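Local coordinates for NAD-dependent epimerase/dehydratase (PDB 6DNT), which probably catalyses the NAD-dependent 4-epimerisation of UDP-N-acetylglucosamine, and also binds the bacterial cell wall intermediate UDP-N-acetylmuramic acid, at residues T63-L68 / A94-I99; G71-L76 / I86-L91; R281-I286 / D293-Y298. All blocks are in the same frame, centred on the assembly; numbering follows the deposited sequence. Where two conformers were deposited one is given.

Contact 1 (T63-L68 / A94-I99); sequences TIIDNL and ADLEKI. With NAD (nicotinamide-adenine-dinucleotide), chain B.
Ile65 meets Leu96 and Ile99 with one atom, its CD1 methyl. Ile65 CD1 lies 3.6 Å from Leu96 CD2, and the two side chains cross obliquely. Ile65 CD1 is 4.0 Å from Ile99 CG2, and here the side chains meet tip to tip. Ile65 CG1 stands anti to the carbonyl carbon (chi1 -51°), and the extended second torsion carries CD1 out to the helix. Thr63 adds a looser methyl contact, its CG2 4.2 Å from Ile99 CG2. All of this is apolar, with no hydrogen bond across.

Asp95 caps the helix: its OD1 accepts a weak bond from Lys98 N. On the other segment, Asp66 follows Ile65 and grips the adenosine ribose of NAD. Asp66 OD1 accepts from NAD O2B at 2.7 Å, and Asp66 OD2 accepts from NAD O3B at 2.7 Å. Leu68 N also binds Asp66 OD1, at 2.9 Å, closing an Asx turn, and Leu45 N binds OD2. An acid near the end of the second strand that binds the ribose diol is a familiar mark of NAD-binding Rossmann folds. Asn67 lies against the adenine, and its ND2 bonds to Asp90.

Strand 61-65 runs parallel between strands 38-42 and 84-87. Helix 96-99 packs on the sheet through Ile99, which also touches Ile87. Leu96 continues to Leu136 and Ala139 of helix 122-142.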
loop_
_atom_site.group_PDB
_atom_site.type_symbol
_atom_site.label_atom_id
_atom_site.label_comp_id
_atom_site.label_asym_id
_atom_site.label_seq_id
_atom_site.Cartn_x
_atom_site.Cartn_y
_atom_site.Cartn_z
ATOM N N THR A 63 25.017 0.618 -13.064
ATOM C CA THR A 63 24.431 1.903 -13.384
ATOM C C THR A 63 23.718 2.399 -12.136
ATOM O O THR A 63 22.796 1.753 -11.654
ATOM C CB THR A 63 23.423 1.792 -14.534
ATOM O OG1 THR A 63 24.126 1.445 -15.740
ATOM C CG2 THR A 63 22.686 3.086 -14.756
ATOM N N ILE A 64 24.175 3.528 -11.621
ATOM C CA ILE A 64 23.513 4.200 -10.510
ATOM C C ILE A 64 22.521 5.201 -11.071
ATOM O O ILE A 64 22.862 5.964 -11.981
ATOM C CB ILE A 64 24.531 4.926 -9.620
ATOM C CG1 ILE A 64 25.420 3.904 -8.911
ATOM C CG2 ILE A 64 23.825 5.850 -8.619
ATOM C CD1 ILE A 64 26.544 4.559 -8.122
ATOM N N ILE A 65 21.298 5.223 -10.524
ATOM C CA ILE A 65 20.376 6.344 -10.760
ATOM C C ILE A 65 20.172 7.045 -9.424
ATOM O O ILE A 65 19.700 6.429 -8.475
ATOM C CB ILE A 65 19.006 5.903 -11.329
ATOM C CG1 ILE A 65 19.177 4.989 -12.554
ATOM C CG2 ILE A 65 18.186 7.135 -11.685
ATOM C CD1 ILE A 65 17.901 4.302 -13.007
ATOM N N ASP A 66 20.530 8.321 -9.347
ATOM C CA ASP A 66 20.476 9.035 -8.073
ATOM C C ASP A 66 20.365 10.513 -8.354
ATOM O O ASP A 66 21.129 11.044 -9.163
ATOM C CB ASP A 66 21.735 8.722 -7.267
ATOM C CG ASP A 66 21.590 9.034 -5.793
ATOM O OD1 ASP A 66 21.343 10.194 -5.451
ATOM O OD2 ASP A 66 21.742 8.100 -4.982
ATOM N N ASN A 67 19.430 11.195 -7.686
ATOM C CA ASN A 67 19.254 12.623 -7.906
ATOM C C ASN A 67 20.053 13.537 -6.950
ATOM O O ASN A 67 19.846 14.752 -6.979
ATOM C CB ASN A 67 17.770 13.005 -7.886
ATOM C CG ASN A 67 17.122 12.844 -6.517
ATOM O OD1 ASN A 67 17.763 12.427 -5.545
ATOM N ND2 ASN A 67 15.838 13.159 -6.448
ATOM N N LEU A 68 20.921 12.948 -6.122
ATOM C CA LEU A 68 21.749 13.668 -5.145
ATOM C C LEU A 68 20.960 14.440 -4.083
ATOM O O LEU A 68 21.530 15.316 -3.425
ATOM C CB LEU A 68 22.728 14.627 -5.838
ATOM C CG LEU A 68 23.710 14.009 -6.813
ATOM C CD1 LEU A 68 24.393 15.109 -7.609
ATOM C CD2 LEU A 68 24.734 13.181 -6.050
ATOM N N ALA A 94 13.427 9.911 -15.221
ATOM C CA ALA A 94 14.330 9.067 -15.990
ATOM C C ALA A 94 13.579 8.174 -16.961
ATOM O O ALA A 94 12.455 7.753 -16.693
ATOM C CB ALA A 94 15.170 8.214 -15.056
ATOM N N ASP A 95 14.209 7.881 -18.090
ATOM C CA ASP A 95 13.634 6.944 -19.042
ATOM C C ASP A 95 14.010 5.535 -18.591
ATOM O O ASP A 95 14.927 4.911 -19.108
ATOM C CB ASP A 95 14.134 7.274 -20.453
ATOM C CG ASP A 95 13.431 6.476 -21.533
ATOM O OD1 ASP A 95 12.633 5.561 -21.230
ATOM O OD2 ASP A 95 13.707 6.769 -22.715
ATOM N N LEU A 96 13.289 5.041 -17.584
ATOM C CA LEU A 96 13.607 3.761 -16.979
ATOM C C LEU A 96 13.368 2.593 -17.933
ATOM O O LEU A 96 14.066 1.581 -17.853
ATOM C CB LEU A 96 12.839 3.563 -15.665
ATOM C CG LEU A 96 13.036 4.645 -14.603
ATOM C CD1 LEU A 96 12.071 4.436 -13.429
ATOM C CD2 LEU A 96 14.472 4.684 -14.114
ATOM N N GLU A 97 12.406 2.737 -18.844
ATOM C CA GLU A 97 12.169 1.697 -19.847
ATOM C C GLU A 97 13.449 1.472 -20.660
ATOM O O GLU A 97 13.850 0.327 -20.873
ATOM C CB GLU A 97 10.999 2.040 -20.779
ATOM C CG GLU A 97 9.651 2.314 -20.107
ATOM C CD GLU A 97 8.957 1.108 -19.483
ATOM O OE1 GLU A 97 8.087 1.342 -18.604
ATOM O OE2 GLU A 97 9.233 -0.051 -19.875
ATOM N N LYS A 98 14.109 2.564 -21.052
ATOM C CA LYS A 98 15.384 2.497 -21.801
ATOM C C LYS A 98 16.576 2.066 -20.941
ATOM O O LYS A 98 17.345 1.192 -21.328
ATOM C CB LYS A 98 15.661 3.868 -22.428
ATOM C CG LYS A 98 16.851 3.943 -23.370
ATOM C CD LYS A 98 17.132 5.394 -23.750
ATOM C CE LYS A 98 18.349 5.514 -24.647
ATOM N NZ LYS A 98 18.084 4.968 -26.005
ATOM N N ILE A 99 16.719 2.658 -19.759
ATOM C CA ILE A 99 17.857 2.361 -18.881
ATOM C C ILE A 99 17.889 0.886 -18.465
ATOM O O ILE A 99 18.953 0.282 -18.393
ATOM C CB ILE A 99 17.869 3.285 -17.635
ATOM C CG1 ILE A 99 18.043 4.755 -18.045
ATOM C CG2 ILE A 99 18.974 2.893 -16.646
ATOM C CD1 ILE A 99 17.536 5.741 -17.015
HETATM P PA NAD B . 19.841 7.679 1.742
HETATM O O1A NAD B . 21.284 7.751 2.142
HETATM O O2A NAD B . 19.029 8.926 1.783
HETATM O O5B NAD B . 19.818 7.044 0.260
HETATM C C5B NAD B . 18.744 7.297 -0.643
HETATM C C4B NAD B . 19.388 7.689 -1.957
HETATM O O4B NAD B . 18.356 7.843 -2.933
HETATM C C3B NAD B . 20.124 9.022 -1.884
HETATM O O3B NAD B . 21.416 8.863 -2.452
HETATM C C2B NAD B . 19.247 10.003 -2.646
HETATM O O2B NAD B . 19.940 11.068 -3.319
HETATM C C1B NAD B . 18.519 9.086 -3.610
HETATM N N9A NAD B . 17.163 9.491 -4.004
HETATM C C8A NAD B . 16.129 9.823 -3.190
HETATM N N7A NAD B . 15.008 10.070 -3.913
HETATM C C5A NAD B . 15.325 9.848 -5.218
HETATM C C6A NAD B . 14.613 9.916 -6.503
HETATM N N6A NAD B . 13.319 10.269 -6.536
HETATM N N1A NAD B . 15.319 9.613 -7.637
HETATM C C2A NAD B . 16.616 9.262 -7.600
HETATM N N3A NAD B . 17.333 9.175 -6.454
HETATM C C4A NAD B . 16.729 9.459 -5.264
HETATM O O3 NAD B . 19.089 6.553 2.614
HETATM P PN NAD B . 19.597 5.124 3.069
HETATM O O1N NAD B . 20.779 4.660 2.271
HETATM O O2N NAD B . 19.663 5.095 4.572
HETATM O O5D NAD B . 18.307 4.265 2.663
HETATM C C5D NAD B . 18.346 3.427 1.503
HETATM C C4D NAD B . 17.051 2.618 1.464
HETATM O O4D NAD B . 16.979 1.793 2.630
HETATM C C3D NAD B . 15.801 3.489 1.454
HETATM O O3D NAD B . 14.784 2.899 0.625
HETATM C C2D NAD B . 15.370 3.481 2.901
HETATM O O2D NAD B . 13.984 3.765 3.044
HETATM C C1D NAD B . 15.750 2.077 3.315
HETATM N N1N NAD B . 15.940 1.880 4.756
HETATM C C2N NAD B . 16.959 2.460 5.414
HETATM C C3N NAD B . 17.137 2.249 6.777
HETATM C C7N NAD B . 18.252 2.881 7.577
HETATM O O7N NAD B . 18.325 2.627 8.774
HETATM N N7N NAD B . 19.120 3.722 7.022
HETATM C C4N NAD B . 16.235 1.405 7.431
HETATM C C5N NAD B . 15.185 0.825 6.740
HETATM C C6N NAD B . 15.048 1.090 5.392
#

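Contact 2 (G71-L76 / I86-L91); sequences GKMENL and IIKEDL. With NAD (nicotinamide-adenine-dinucleotide), chain B.
Met73 reaches across to Ile86 and Lys88. From CB the chain runs to CG, anti to the carbonyl carbon, and then bends twice (chi2 -58°, chi3 -50°), which brings the thioether to the strand. Met73 CG is 3.9 Å from Lys88 NZ. Next, Met73 SD lies 3.7 Å from Lys88 CE, where the extended lysine crosses the methionine at about a right angle. SD also faces the end of Ile86. The last atom, CE, points at Ile86 CD1, but its spacing is doubtful: it is too short, and Ile86 has two conformers. Leu76 CD1 approaches the same isoleucine methyl more loosely.

Both segments also hold NAD. Gly71 N donates to NAD O2B at 3.1 Å. Leu91 N donates to NAD N1A at 2.9 Å, and NAD N6A donates to Asp90 OD1 at 3.0 Å. N1A thus accepts from the amide and the carboxylate takes the N6A donor, which together match the adenine edge.

The short 3-10 segment 73-75 lies against strand 84-87 at Ile86, and Leu45 and Pro79 also touch Met73. Leu76 turns inward to Ile64 of strand 61-65 and to Ser50 and Val53 of helix 47-56.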
loop_
_atom_site.group_PDB
_atom_site.type_symbol
_atom_site.label_atom_id
_atom_site.label_comp_id
_atom_site.label_asym_id
_atom_site.label_seq_id
_atom_site.Cartn_x
_atom_site.Cartn_y
_atom_site.Cartn_z
ATOM N N GLY A 71 22.317 11.705 -1.404
ATOM C CA GLY A 71 23.551 10.972 -1.692
ATOM C C GLY A 71 24.656 11.895 -2.167
ATOM O O GLY A 71 24.405 13.058 -2.478
ATOM N N LYS A 72 25.869 11.359 -2.226
ATOM C CA LYS A 72 27.066 12.122 -2.580
ATOM C C LYS A 72 27.956 11.238 -3.426
ATOM O O LYS A 72 28.114 10.068 -3.126
ATOM C CB LYS A 72 27.889 12.501 -1.331
ATOM C CG LYS A 72 27.190 13.272 -0.223
ATOM C CD LYS A 72 28.013 13.175 1.060
ATOM C CE LYS A 72 27.263 13.666 2.292
ATOM N NZ LYS A 72 27.692 15.032 2.697
ATOM N N MET A 73 28.546 11.815 -4.467
ATOM C CA MET A 73 29.559 11.130 -5.275
ATOM C C MET A 73 30.659 10.488 -4.423
ATOM O O MET A 73 31.059 9.343 -4.655
ATOM C CB MET A 73 30.198 12.132 -6.244
ATOM C CG MET A 73 29.319 12.523 -7.424
ATOM S SD MET A 73 28.810 11.125 -8.432
ATOM C CE MET A 73 30.413 10.343 -8.690
ATOM N N GLU A 74 31.123 11.242 -3.429
ATOM C CA GLU A 74 32.223 10.816 -2.574
ATOM C C GLU A 74 31.885 9.656 -1.640
ATOM O O GLU A 74 32.793 9.081 -1.057
ATOM C CB GLU A 74 32.853 12.018 -1.820
ATOM C CG GLU A 74 32.043 12.629 -0.684
ATOM C CD GLU A 74 32.726 13.839 -0.040
ATOM O OE1 GLU A 74 32.523 14.069 1.173
ATOM O OE2 GLU A 74 33.471 14.566 -0.734
ATOM N N ASN A 75 30.606 9.270 -1.511
ATOM C CA ASN A 75 30.271 8.022 -0.826
ATOM C C ASN A 75 30.827 6.772 -1.501
ATOM O O ASN A 75 31.036 5.795 -0.829
ATOM C CB ASN A 75 28.743 7.843 -0.643
ATOM C CG ASN A 75 28.152 8.728 0.451
ATOM O OD1 ASN A 75 28.887 9.250 1.314
ATOM N ND2 ASN A 75 26.847 8.937 0.415
ATOM N N LEU A 76 31.093 6.790 -2.813
ATOM C CA LEU A 76 31.640 5.620 -3.475
ATOM C C LEU A 76 33.128 5.463 -3.191
ATOM O O LEU A 76 33.841 6.441 -3.178
ATOM C CB LEU A 76 31.443 5.718 -4.992
ATOM C CG LEU A 76 29.988 5.750 -5.455
ATOM C CD1 LEU A 76 29.925 5.952 -6.961
ATOM C CD2 LEU A 76 29.291 4.458 -5.058
ATOM N N ILE A 86 26.928 6.628 -13.874
ATOM C CA ILE A 86 26.077 7.392 -12.973
ATOM C C ILE A 86 25.140 8.241 -13.795
ATOM O O ILE A 86 25.584 9.008 -14.661
ATOM C CB ILE A 86 26.876 8.307 -12.033
ATOM C CG1 ILE A 86 27.945 7.455 -11.349
ATOM C CG2 ILE A 86 25.941 8.980 -11.009
ATOM C CD1 ILE A 86 28.979 8.237 -10.606
ATOM N N ILE A 87 23.850 8.132 -13.477
ATOM C CA ILE A 87 22.801 8.923 -14.099
ATOM C C ILE A 87 22.235 9.787 -12.991
ATOM O O ILE A 87 21.617 9.266 -12.056
ATOM C CB ILE A 87 21.704 8.023 -14.723
ATOM C CG1 ILE A 87 22.340 7.052 -15.734
ATOM C CG2 ILE A 87 20.642 8.901 -15.370
ATOM C CD1 ILE A 87 21.395 6.059 -16.400
ATOM N N LYS A 88 22.468 11.090 -13.098
ATOM C CA LYS A 88 22.089 12.059 -12.068
ATOM C C LYS A 88 20.712 12.595 -12.391
ATOM O O LYS A 88 20.554 13.662 -12.980
ATOM C CB LYS A 88 23.121 13.179 -11.973
ATOM C CG LYS A 88 24.439 12.706 -11.394
ATOM C CD LYS A 88 25.407 13.857 -11.158
ATOM C CE LYS A 88 26.713 13.357 -10.577
ATOM N NZ LYS A 88 27.666 14.487 -10.415
ATOM N N GLU A 89 19.700 11.832 -11.992
ATOM C CA GLU A 89 18.341 12.118 -12.370
ATOM C C GLU A 89 17.363 11.555 -11.349
ATOM O O GLU A 89 17.649 10.555 -10.685
ATOM C CB GLU A 89 18.083 11.488 -13.741
ATOM C CG GLU A 89 16.866 12.004 -14.462
ATOM C CD GLU A 89 16.819 11.581 -15.920
ATOM O OE1 GLU A 89 17.589 10.674 -16.316
ATOM O OE2 GLU A 89 15.983 12.148 -16.664
ATOM N N ASP A 90 16.227 12.229 -11.223
ATOM C CA ASP A 90 15.120 11.730 -10.420
ATOM C C ASP A 90 14.504 10.513 -11.111
ATOM O O ASP A 90 14.294 10.537 -12.338
ATOM C CB ASP A 90 14.059 12.824 -10.262
ATOM C CG ASP A 90 13.124 12.563 -9.089
ATOM O OD1 ASP A 90 12.417 11.531 -9.075
ATOM O OD2 ASP A 90 13.152 13.379 -8.144
ATOM N N LEU A 91 14.183 9.461 -10.352
ATOM C CA LEU A 91 13.487 8.310 -10.933
ATOM C C LEU A 91 12.196 8.692 -11.654
ATOM O O LEU A 91 11.819 8.013 -12.606
ATOM C CB LEU A 91 13.145 7.248 -9.883
ATOM C CG LEU A 91 14.271 6.341 -9.408
ATOM C CD1 LEU A 91 13.701 5.397 -8.359
ATOM C CD2 LEU A 91 14.925 5.532 -10.511
HETATM P PA NAD B . 19.841 7.679 1.742
HETATM O O1A NAD B . 21.284 7.751 2.142
HETATM O O2A NAD B . 19.029 8.926 1.783
HETATM O O5B NAD B . 19.818 7.044 0.260
HETATM C C5B NAD B . 18.744 7.297 -0.643
HETATM C C4B NAD B . 19.388 7.689 -1.957
HETATM O O4B NAD B . 18.356 7.843 -2.933
HETATM C C3B NAD B . 20.124 9.022 -1.884
HETATM O O3B NAD B . 21.416 8.863 -2.452
HETATM C C2B NAD B . 19.247 10.003 -2.646
HETATM O O2B NAD B . 19.940 11.068 -3.319
HETATM C C1B NAD B . 18.519 9.086 -3.610
HETATM N N9A NAD B . 17.163 9.491 -4.004
HETATM C C8A NAD B . 16.129 9.823 -3.190
HETATM N N7A NAD B . 15.008 10.070 -3.913
HETATM C C5A NAD B . 15.325 9.848 -5.218
HETATM C C6A NAD B . 14.613 9.916 -6.503
HETATM N N6A NAD B . 13.319 10.269 -6.536
HETATM N N1A NAD B . 15.319 9.613 -7.637
HETATM C C2A NAD B . 16.616 9.262 -7.600
HETATM N N3A NAD B . 17.333 9.175 -6.454
HETATM C C4A NAD B . 16.729 9.459 -5.264
HETATM O O3 NAD B . 19.089 6.553 2.614
HETATM P PN NAD B . 19.597 5.124 3.069
HETATM O O1N NAD B . 20.779 4.660 2.271
HETATM O O2N NAD B . 19.663 5.095 4.572
HETATM O O5D NAD B . 18.307 4.265 2.663
HETATM C C5D NAD B . 18.346 3.427 1.503
HETATM C C4D NAD B . 17.051 2.618 1.464
HETATM O O4D NAD B . 16.979 1.793 2.630
HETATM C C3D NAD B . 15.801 3.489 1.454
HETATM O O3D NAD B . 14.784 2.899 0.625
HETATM C C2D NAD B . 15.370 3.481 2.901
HETATM O O2D NAD B . 13.984 3.765 3.044
HETATM C C1D NAD B . 15.750 2.077 3.315
HETATM N N1N NAD B . 15.940 1.880 4.756
HETATM C C2N NAD B . 16.959 2.460 5.414
HETATM C C3N NAD B . 17.137 2.249 6.777
HETATM C C7N NAD B . 18.252 2.881 7.577
HETATM O O7N NAD B . 18.325 2.627 8.774
HETATM N N7N NAD B . 19.120 3.722 7.022
HETATM C C4N NAD B . 16.235 1.405 7.431
HETATM C C5N NAD B . 15.185 0.825 6.740
HETATM C C6N NAD B . 15.048 1.090 5.392
#

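Contact 3 (R281-I286 / D293-Y298)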
loop_
_atom_site.group_PDB
_atom_site.type_symbol
_atom_site.label_atom_id
_atom_site.label_comp_id
_atom_site.label_asym_id
_atom_site.label_seq_id
_atom_site.Cartn_x
_atom_site.Cartn_y
_atom_site.Cartn_z
ATOM N N ARG A 281 22.816 0.911 26.921
ATOM C CA ARG A 281 23.941 0.002 26.695
ATOM C C ARG A 281 24.741 0.451 25.477
ATOM O O ARG A 281 25.981 0.405 25.477
ATOM C CB ARG A 281 23.459 -1.441 26.533
ATOM C CG ARG A 281 24.547 -2.478 26.304
ATOM C CD ARG A 281 25.591 -2.498 27.418
ATOM N NE ARG A 281 26.670 -3.430 27.092
ATOM C CZ ARG A 281 27.955 -3.281 27.426
ATOM N NH1 ARG A 281 28.389 -2.226 28.128
ATOM N NH2 ARG A 281 28.828 -4.207 27.035
ATOM N N LEU A 282 24.033 0.901 24.443
ATOM C CA LEU A 282 24.694 1.407 23.256
ATOM C C LEU A 282 25.632 2.573 23.603
ATOM O O LEU A 282 26.772 2.641 23.134
ATOM C CB LEU A 282 23.671 1.868 22.218
ATOM C CG LEU A 282 24.237 2.540 20.963
ATOM C CD1 LEU A 282 24.956 1.523 20.107
ATOM C CD2 LEU A 282 23.142 3.266 20.187
ATOM N N PHE A 283 25.142 3.492 24.410
ATOM C CA PHE A 283 25.943 4.632 24.807
ATOM C C PHE A 283 27.209 4.181 25.557
ATOM O O PHE A 283 28.292 4.720 25.327
ATOM C CB PHE A 283 25.135 5.593 25.666
ATOM C CG PHE A 283 25.968 6.669 26.249
ATOM C CD1 PHE A 283 26.409 7.708 25.444
ATOM C CD2 PHE A 283 26.379 6.606 27.571
ATOM C CE1 PHE A 283 27.234 8.698 25.953
ATOM C CE2 PHE A 283 27.194 7.596 28.083
ATOM C CZ PHE A 283 27.610 8.638 27.281
ATOM N N GLU A 284 27.060 3.203 26.444
ATOM C CA GLU A 284 28.212 2.660 27.182
ATOM C C GLU A 284 29.243 2.102 26.230
ATOM O O GLU A 284 30.436 2.350 26.385
ATOM C CB GLU A 284 27.811 1.533 28.122
ATOM C CG GLU A 284 26.970 1.944 29.300
ATOM C CD GLU A 284 26.535 0.757 30.158
ATOM O OE1 GLU A 284 25.690 0.991 31.046
ATOM O OE2 GLU A 284 27.030 -0.390 29.965
ATOM N N ILE A 285 28.781 1.316 25.262
ATOM C CA ILE A 285 29.690 0.662 24.331
ATOM C C ILE A 285 30.414 1.683 23.459
ATOM O O ILE A 285 31.625 1.594 23.291
ATOM C CB ILE A 285 28.971 -0.391 23.463
ATOM C CG1 ILE A 285 28.498 -1.549 24.332
ATOM C CG2 ILE A 285 29.895 -0.902 22.370
ATOM C CD1 ILE A 285 27.538 -2.487 23.621
ATOM N N ILE A 286 29.681 2.649 22.906
ATOM C CA ILE A 286 30.289 3.689 22.074
ATOM C C ILE A 286 31.273 4.540 22.896
ATOM O O ILE A 286 32.365 4.865 22.411
ATOM C CB ILE A 286 29.220 4.560 21.371
ATOM C CG1 ILE A 286 28.552 3.723 20.272
ATOM C CG2 ILE A 286 29.841 5.827 20.780
ATOM C CD1 ILE A 286 27.406 4.421 19.565
ATOM N N ASP A 293 34.817 10.058 28.559
ATOM C CA ASP A 293 34.165 10.353 29.840
ATOM C C ASP A 293 33.053 11.411 29.716
ATOM O O ASP A 293 32.553 11.925 30.728
ATOM C CB ASP A 293 35.231 10.791 30.851
ATOM C CG ASP A 293 36.136 9.649 31.253
ATOM O OD1 ASP A 293 35.620 8.554 31.551
ATOM O OD2 ASP A 293 37.360 9.839 31.263
ATOM N N ILE A 294 32.648 11.726 28.481
ATOM C CA ILE A 294 31.539 12.636 28.251
ATOM C C ILE A 294 30.254 11.902 28.643
ATOM O O ILE A 294 30.020 10.784 28.191
ATOM C CB ILE A 294 31.466 13.072 26.766
ATOM C CG1 ILE A 294 32.682 13.941 26.408
ATOM C CG2 ILE A 294 30.174 13.822 26.467
ATOM C CD1 ILE A 294 32.907 14.139 24.924
ATOM N N ASP A 295 29.421 12.518 29.472
ATOM C CA ASP A 295 28.181 11.878 29.879
ATOM C C ASP A 295 27.038 12.208 28.918
ATOM O O ASP A 295 27.129 13.122 28.111
ATOM C CB ASP A 295 27.801 12.232 31.315
ATOM C CG ASP A 295 27.038 11.092 32.028
ATOM O OD1 ASP A 295 26.639 10.068 31.388
ATOM O OD2 ASP A 295 26.820 11.235 33.245
ATOM N N VAL A 296 25.974 11.413 29.029
ATOM C CA VAL A 296 24.773 11.552 28.219
ATOM C C VAL A 296 23.697 12.278 29.022
ATOM O O VAL A 296 23.632 12.134 30.251
ATOM C CB VAL A 296 24.285 10.164 27.718
ATOM C CG1 VAL A 296 23.775 9.269 28.837
ATOM C CG2 VAL A 296 23.217 10.326 26.652
ATOM N N LYS A 297 22.877 13.062 28.337
ATOM C CA LYS A 297 21.768 13.784 28.938
ATOM C C LYS A 297 20.490 13.022 28.606
ATOM O O LYS A 297 20.431 12.307 27.598
ATOM C CB LYS A 297 21.696 15.211 28.410
ATOM C CG LYS A 297 22.938 16.026 28.763
ATOM C CD LYS A 297 22.929 17.435 28.222
ATOM C CE LYS A 297 23.075 17.435 26.709
ATOM N NZ LYS A 297 23.038 18.795 26.152
ATOM N N TYR A 298 19.501 13.165 29.478
ATOM C CA TYR A 298 18.191 12.507 29.335
ATOM C C TYR A 298 17.077 13.532 29.150
ATOM O O TYR A 298 16.935 14.464 29.937
ATOM C CB TYR A 298 17.914 11.618 30.550
ATOM C CG TYR A 298 18.787 10.401 30.574
ATOM C CD1 TYR A 298 20.039 10.425 31.173
ATOM C CD2 TYR A 298 18.382 9.230 29.963
ATOM C CE1 TYR A 298 20.852 9.308 31.161
ATOM C CE2 TYR A 298 19.171 8.116 29.951
ATOM C CZ TYR A 298 20.414 8.152 30.547
ATOM O OH TYR A 298 21.193 7.021 30.533
#
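Phe283 lays one face of its ring against Val296. Val296 CB sits 3.7 Å from the centroid of the Phe283 ring and only 11° off the ring normal, a CH-pi contact almost straight over the centre. The two side chains slide past each other in opposite directions. Phe283 CG is anti to the backbone N (chi1 172°), which swings the ring out from the helix to the valine. Val296 CG1 takes the position between its backbone N and carbonyl carbon (chi1 68°). This places Val296 CG1 3.9 Å from Phe283 CE2 and as near to Phe283 CD2.

The far end of the ring meets the backbone. Ile294 O lies in the ring plane at the edge, 3.4 Å from Phe283 CZ. The backbone carbon of Asp295 comes obliquely to the ring, and its side chain stays more distant. Asp295 OD1 accepts from Val296 N at 2.8 Å, with the amide above the carboxylate plane. This bond ties the carboxylate to the amide of the valine that covers the ring. Asp295 O is bonded to Ser234 OG, and Phe283 O to Ser287 OG.

Helix 279-289 meets the loop that leads into strand 297-299, near the surface. Phe283 also touches Pro235, and Val296 touches Ile237 of the paired strand 236-238. The Val296 side chain lies about 7 Å, nearest atoms, from the bound UDP-N-acetylmuramic acid, close to that ligand without touching it.

No hydrogen bond crosses. The valine contact is mainly dispersive, while the ring edge, slightly positive, probably favours the carbonyl oxygen of Ile294.

Overall arrangement
Contacts 1 and 2 belong to the same Rossmann-type half and both touch NAD. Their centres are 10 Å apart, and contact 2 is nested inside the loop closed by contact 1. Strands 61-65 and 84-87 are neighbours in one sheet and join them, with Ile64 O probably bonded to Ile87 N at 2.8 Å. Contact 1 is buried and made by methyl groups. Contact 2 is partly buried and mixes a thioether with a lysine chain. Contact 3 is a surface contact, aromatic on aliphatic with a carbonyl at the ring edge. It lies about 42 Å from contact 1, centre to centre, across the chain, near the sugar nucleotide instead of the cofactor.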